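Local coordinates for polycomb protein Pcl (Drosophila melanogaster, PDB 5OQD) that binds chromatin as a Polycomb-group subunit of the Esc/E(z) histone H3 methyltransferase complex and is required early in embryogenesis to establish repression of homeotic genes, at residues N41-H53 / P182-D194. Sequence-based numbering, arbitrary orientation.
With ZN (zinc ion), chain L; ZN (zinc ion), chain K.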
loop_
_atom_site.group_PDB
_atom_site.type_symbol
_atom_site.label_atom_id
_atom_site.label_comp_id
_atom_site.label_asym_id
_atom_site.label_seq_id
_atom_site.Cartn_x
_atom_site.Cartn_y
_atom_site.Cartn_z
ATOM N N ASN B 41 -1.142 8.788 -6.006
ATOM C CA ASN B 41 -0.462 8.554 -7.280
ATOM C C ASN B 41 0.912 9.212 -7.392
ATOM O O ASN B 41 1.168 9.977 -8.321
ATOM C CB ASN B 41 -1.345 9.017 -8.442
ATOM C CG ASN B 41 -2.596 8.176 -8.592
ATOM O OD1 ASN B 41 -2.562 7.093 -9.177
ATOM N ND2 ASN B 41 -3.708 8.670 -8.063
ATOM N N MET B 42 1.790 8.908 -6.442
ATOM C CA MET B 42 3.181 9.347 -6.510
ATOM C C MET B 42 4.119 8.242 -6.039
ATOM O O MET B 42 3.850 7.572 -5.042
ATOM C CB MET B 42 3.401 10.610 -5.676
ATOM C CG MET B 42 2.856 11.881 -6.304
ATOM S SD MET B 42 3.474 13.362 -5.488
ATOM C CE MET B 42 5.193 13.333 -5.998
ATOM N N LEU B 43 5.217 8.054 -6.762
ATOM C CA LEU B 43 6.206 7.051 -6.389
ATOM C C LEU B 43 7.589 7.674 -6.232
ATOM O O LEU B 43 7.896 8.697 -6.845
ATOM C CB LEU B 43 6.247 5.925 -7.424
ATOM C CG LEU B 43 4.985 5.066 -7.550
ATOM C CD1 LEU B 43 5.184 3.970 -8.584
ATOM C CD2 LEU B 43 4.596 4.475 -6.202
ATOM N N GLN B 44 8.417 7.047 -5.404
ATOM C CA GLN B 44 9.770 7.526 -5.156
ATOM C C GLN B 44 10.792 6.597 -5.804
ATOM O O GLN B 44 10.756 5.383 -5.588
ATOM C CB GLN B 44 10.029 7.632 -3.654
ATOM C CG GLN B 44 11.375 8.236 -3.283
ATOM C CD GLN B 44 11.607 8.238 -1.786
ATOM O OE1 GLN B 44 11.091 7.382 -1.065
ATOM N NE2 GLN B 44 12.385 9.201 -1.308
ATOM N N CYS B 45 11.691 7.164 -6.603
ATOM C CA CYS B 45 12.749 6.383 -7.232
ATOM C C CYS B 45 13.632 5.734 -6.169
ATOM O O CYS B 45 13.941 6.350 -5.149
ATOM C CB CYS B 45 13.590 7.261 -8.159
ATOM S SG CYS B 45 14.927 6.394 -9.029
ATOM N N CYS B 46 13.963 4.467 -6.344
ATOM C CA CYS B 46 14.887 3.835 -5.424
ATOM C C CYS B 46 16.317 4.374 -5.476
ATOM O O CYS B 46 16.953 4.504 -4.451
ATOM C CB CYS B 46 14.854 2.308 -5.544
ATOM S SG CYS B 46 15.114 1.622 -7.184
ATOM N N LYS B 47 16.850 4.607 -6.666
ATOM C CA LYS B 47 18.190 5.182 -6.797
ATOM C C LYS B 47 18.460 6.670 -6.475
ATOM O O LYS B 47 19.395 6.981 -5.755
ATOM C CB LYS B 47 18.804 4.780 -8.133
ATOM C CG LYS B 47 19.298 3.346 -8.126
ATOM C CD LYS B 47 19.756 2.890 -9.493
ATOM C CE LYS B 47 20.541 1.600 -9.387
ATOM N NZ LYS B 47 21.071 1.178 -10.707
ATOM N N CYS B 48 17.617 7.566 -6.976
ATOM C CA CYS B 48 17.797 9.010 -6.835
ATOM C C CYS B 48 16.963 9.572 -5.687
ATOM O O CYS B 48 17.203 10.689 -5.224
ATOM C CB CYS B 48 17.441 9.726 -8.142
ATOM S SG CYS B 48 15.677 9.763 -8.537
ATOM N N ARG B 49 15.980 8.790 -5.249
ATOM C CA ARG B 49 15.117 9.129 -4.116
ATOM C C ARG B 49 14.268 10.377 -4.354
ATOM O O ARG B 49 13.788 10.999 -3.406
ATOM C CB ARG B 49 15.950 9.305 -2.843
ATOM C CG ARG B 49 16.894 8.145 -2.561
ATOM C CD ARG B 49 17.662 8.355 -1.271
ATOM N NE ARG B 49 18.684 7.332 -1.078
ATOM C CZ ARG B 49 19.554 7.330 -0.075
ATOM N NH1 ARG B 49 19.530 8.301 0.827
ATOM N NH2 ARG B 49 20.452 6.359 0.023
ATOM N N ASN B 50 14.077 10.736 -5.619
ATOM C CA ASN B 50 13.166 11.820 -5.969
ATOM C C ASN B 50 11.743 11.297 -6.128
ATOM O O ASN B 50 11.534 10.112 -6.385
ATOM C CB ASN B 50 13.618 12.522 -7.253
ATOM C CG ASN B 50 14.842 13.394 -7.043
ATOM O OD1 ASN B 50 14.960 14.086 -6.032
ATOM N ND2 ASN B 50 15.764 13.360 -7.997
ATOM N N TRP B 51 10.766 12.184 -5.973
ATOM C CA TRP B 51 9.365 11.796 -6.099
ATOM C C TRP B 51 8.819 12.160 -7.479
ATOM O O TRP B 51 9.200 13.174 -8.064
ATOM C CB TRP B 51 8.529 12.450 -4.998
ATOM C CG TRP B 51 8.963 12.067 -3.616
ATOM C CD1 TRP B 51 9.921 12.676 -2.860
ATOM C CD2 TRP B 51 8.454 10.986 -2.824
ATOM N NE1 TRP B 51 10.042 12.042 -1.648
ATOM C CE2 TRP B 51 9.152 11.002 -1.601
ATOM C CE3 TRP B 51 7.476 10.008 -3.031
ATOM C CZ2 TRP B 51 8.903 10.079 -0.588
ATOM C CZ3 TRP B 51 7.232 9.091 -2.024
ATOM C CH2 TRP B 51 7.943 9.134 -0.818
ATOM N N PHE B 52 7.930 11.317 -7.996
ATOM C CA PHE B 52 7.401 11.487 -9.345
ATOM C C PHE B 52 5.885 11.322 -9.380
ATOM O O PHE B 52 5.335 10.461 -8.695
ATOM C CB PHE B 52 8.039 10.475 -10.304
ATOM C CG PHE B 52 9.527 10.625 -10.458
ATOM C CD1 PHE B 52 10.396 10.108 -9.512
ATOM C CD2 PHE B 52 10.057 11.265 -11.564
ATOM C CE1 PHE B 52 11.763 10.238 -9.658
ATOM C CE2 PHE B 52 11.424 11.400 -11.718
ATOM C CZ PHE B 52 12.280 10.887 -10.762
ATOM N N HIS B 53 5.212 12.145 -10.179
ATOM C CA HIS B 53 3.810 11.896 -10.488
ATOM C C HIS B 53 3.741 10.688 -11.412
ATOM O O HIS B 53 4.593 10.529 -12.284
ATOM C CB HIS B 53 3.149 13.107 -11.149
ATOM C CG HIS B 53 3.151 14.344 -10.305
ATOM N ND1 HIS B 53 3.805 15.499 -10.679
ATOM C CD2 HIS B 53 2.570 14.611 -9.111
ATOM C CE1 HIS B 53 3.630 16.421 -9.750
ATOM N NE2 HIS B 53 2.885 15.907 -8.787
ATOM N N PRO B 182 7.716 -0.709 3.142
ATOM C CA PRO B 182 9.173 -0.757 3.304
ATOM C C PRO B 182 9.900 0.114 2.285
ATOM O O PRO B 182 9.594 0.068 1.094
ATOM C CB PRO B 182 9.502 -2.239 3.093
ATOM C CG PRO B 182 8.368 -2.769 2.287
ATOM C CD PRO B 182 7.162 -2.022 2.769
ATOM N N LYS B 183 10.855 0.904 2.763
ATOM C CA LYS B 183 11.640 1.770 1.894
ATOM C C LYS B 183 12.716 0.985 1.163
ATOM O O LYS B 183 13.443 0.196 1.768
ATOM C CB LYS B 183 12.279 2.903 2.698
ATOM C CG LYS B 183 11.351 4.065 2.982
ATOM C CD LYS B 183 11.178 4.956 1.764
ATOM C CE LYS B 183 10.561 6.288 2.157
ATOM N NZ LYS B 183 10.023 7.036 0.989
ATOM N N VAL B 184 12.814 1.209 -0.141
ATOM C CA VAL B 184 13.826 0.552 -0.954
ATOM C C VAL B 184 14.793 1.578 -1.534
ATOM O O VAL B 184 14.449 2.313 -2.460
ATOM C CB VAL B 184 13.191 -0.261 -2.096
ATOM C CG1 VAL B 184 14.241 -1.104 -2.794
ATOM C CG2 VAL B 184 12.078 -1.143 -1.555
ATOM N N PHE B 185 15.997 1.634 -0.973
ATOM C CA PHE B 185 17.041 2.524 -1.474
ATOM C C PHE B 185 18.231 1.721 -1.991
ATOM O O PHE B 185 18.895 1.017 -1.228
ATOM C CB PHE B 185 17.500 3.499 -0.384
ATOM C CG PHE B 185 16.507 4.587 -0.081
ATOM C CD1 PHE B 185 15.652 5.054 -1.065
ATOM C CD2 PHE B 185 16.430 5.143 1.186
ATOM C CE1 PHE B 185 14.735 6.053 -0.789
ATOM C CE2 PHE B 185 15.517 6.144 1.467
ATOM C CZ PHE B 185 14.668 6.596 0.479
ATOM N N LEU B 186 18.491 1.824 -3.291
ATOM C CA LEU B 186 19.623 1.136 -3.900
ATOM C C LEU B 186 20.802 2.079 -4.086
ATOM O O LEU B 186 20.623 3.290 -4.218
ATOM C CB LEU B 186 19.228 0.531 -5.250
ATOM C CG LEU B 186 18.714 -0.911 -5.284
ATOM C CD1 LEU B 186 17.417 -1.049 -4.510
ATOM C CD2 LEU B 186 18.533 -1.379 -6.720
ATOM N N GLU B 187 22.008 1.522 -4.089
ATOM C CA GLU B 187 23.185 2.283 -4.478
ATOM C C GLU B 187 23.144 2.456 -5.992
ATOM O O GLU B 187 22.663 1.571 -6.702
ATOM C CB GLU B 187 24.472 1.585 -4.029
ATOM C CG GLU B 187 24.638 1.499 -2.517
ATOM C CD GLU B 187 24.736 2.862 -1.855
ATOM O OE1 GLU B 187 24.303 2.990 -0.689
ATOM O OE2 GLU B 187 25.247 3.805 -2.495
ATOM N N PRO B 188 23.637 3.601 -6.493
ATOM C CA PRO B 188 23.529 3.941 -7.917
ATOM C C PRO B 188 24.153 2.911 -8.858
ATOM O O PRO B 188 23.719 2.791 -10.005
ATOM C CB PRO B 188 24.278 5.277 -8.016
ATOM C CG PRO B 188 25.139 5.335 -6.798
ATOM C CD PRO B 188 24.353 4.641 -5.735
ATOM N N HIS B 189 25.149 2.174 -8.376
ATOM C CA HIS B 189 25.884 1.235 -9.218
ATOM C C HIS B 189 25.308 -0.180 -9.188
ATOM O O HIS B 189 25.772 -1.057 -9.915
ATOM C CB HIS B 189 27.353 1.194 -8.794
ATOM C CG HIS B 189 27.557 0.800 -7.364
ATOM N ND1 HIS B 189 27.550 1.715 -6.334
ATOM C CD2 HIS B 189 27.771 -0.408 -6.794
ATOM C CE1 HIS B 189 27.754 1.087 -5.191
ATOM N NE2 HIS B 189 27.892 -0.202 -5.439
ATOM N N GLU B 190 24.299 -0.396 -8.352
ATOM C CA GLU B 190 23.733 -1.728 -8.159
ATOM C C GLU B 190 22.804 -2.159 -9.290
ATOM O O GLU B 190 22.121 -1.336 -9.900
ATOM C CB GLU B 190 22.977 -1.786 -6.833
ATOM C CG GLU B 190 23.867 -1.708 -5.607
ATOM C CD GLU B 190 23.075 -1.613 -4.319
ATOM O OE1 GLU B 190 21.894 -1.210 -4.376
ATOM O OE2 GLU B 190 23.629 -1.945 -3.250
ATOM N N GLU B 191 22.786 -3.460 -9.562
ATOM C CA GLU B 191 21.862 -4.031 -10.534
ATOM C C GLU B 191 20.439 -3.977 -9.988
ATOM O O GLU B 191 20.236 -3.904 -8.775
ATOM C CB GLU B 191 22.249 -5.472 -10.874
ATOM N N LEU B 192 19.458 -4.010 -10.882
ATOM C CA LEU B 192 18.061 -3.905 -10.481
ATOM C C LEU B 192 17.331 -5.237 -10.585
ATOM O O LEU B 192 16.139 -5.276 -10.889
ATOM C CB LEU B 192 17.345 -2.854 -11.330
ATOM C CG LEU B 192 16.972 -1.550 -10.626
ATOM C CD1 LEU B 192 16.424 -0.551 -11.627
ATOM C CD2 LEU B 192 15.963 -1.816 -9.517
ATOM N N SER B 193 18.047 -6.326 -10.329
ATOM C CA SER B 193 17.461 -7.655 -10.429
ATOM C C SER B 193 16.405 -7.882 -9.353
ATOM O O SER B 193 16.509 -7.356 -8.244
ATOM C CB SER B 193 18.544 -8.731 -10.328
ATOM O OG SER B 193 19.088 -8.786 -9.021
ATOM N N ASP B 194 15.387 -8.667 -9.690
ATOM C CA ASP B 194 14.377 -9.071 -8.722
ATOM C C ASP B 194 15.026 -9.912 -7.631
ATOM O O ASP B 194 14.575 -9.922 -6.487
ATOM C CB ASP B 194 13.252 -9.853 -9.402
ATOM C CG ASP B 194 12.524 -9.036 -10.450
ATOM O OD1 ASP B 194 13.079 -8.010 -10.896
ATOM O OD2 ASP B 194 11.399 -9.422 -10.832
HETATM ZN ZN ZN L . 15.982 8.271 -10.200
HETATM ZN ZN ZN K . 5.330 15.456 -12.042
HETATM O O HOH W 1 12.229 3.741 -3.242
HETATM O O HOH W 2 19.614 5.937 -2.983
#
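Cys-46 and Phe-185 bring the two backbones within 4.7 Å, CA to CA, where an irregular chain passes the zinc-binding turn between strands 42-44 and 51-53, and Leu-186 N bonds to Cys-46 O at 3.3 Å. Beside it the guanidinium of Arg-49 lies flat on the Phe-185 ring in a cation-pi stack, its plane tilted 19° from the ring, with CD over the ring centre, 3.8 Å from the centroid. A water lies close to Arg-49 NE and to the carbonyls of Lys-47 and Leu-186, but its bonding is doubtful. The Gln-44 chain is fully extended (chi1 -175°), which carries its amide to the edge of the Phe-185 ring; its NE2 bonds Arg-49 O at 3.1 Å, while OE1 lies improbably close to Lys-183 NZ, so that contact is doubtful. At the far end Lys-47 stretches past Leu-186 CB, and its NZ bonds Glu-190 O, in the carbonyl plane at 2.8 Å, and Pro-188 O at 3.2 Å, two carbonyls of the 187-190 type I turn. A methionine in place of Lys-47 would probably leave both carbonyls without this donor and the turn less firmly tied. Cys-45 and Cys-48 bind zinc with Cys-75 and Cys-78, and Glu-190 salt-bridges Arg-200. Lys-47 thus meets two carbonyls and Arg-49 a ring face, joining the second PHD finger to the chain that leads into helix 194-200.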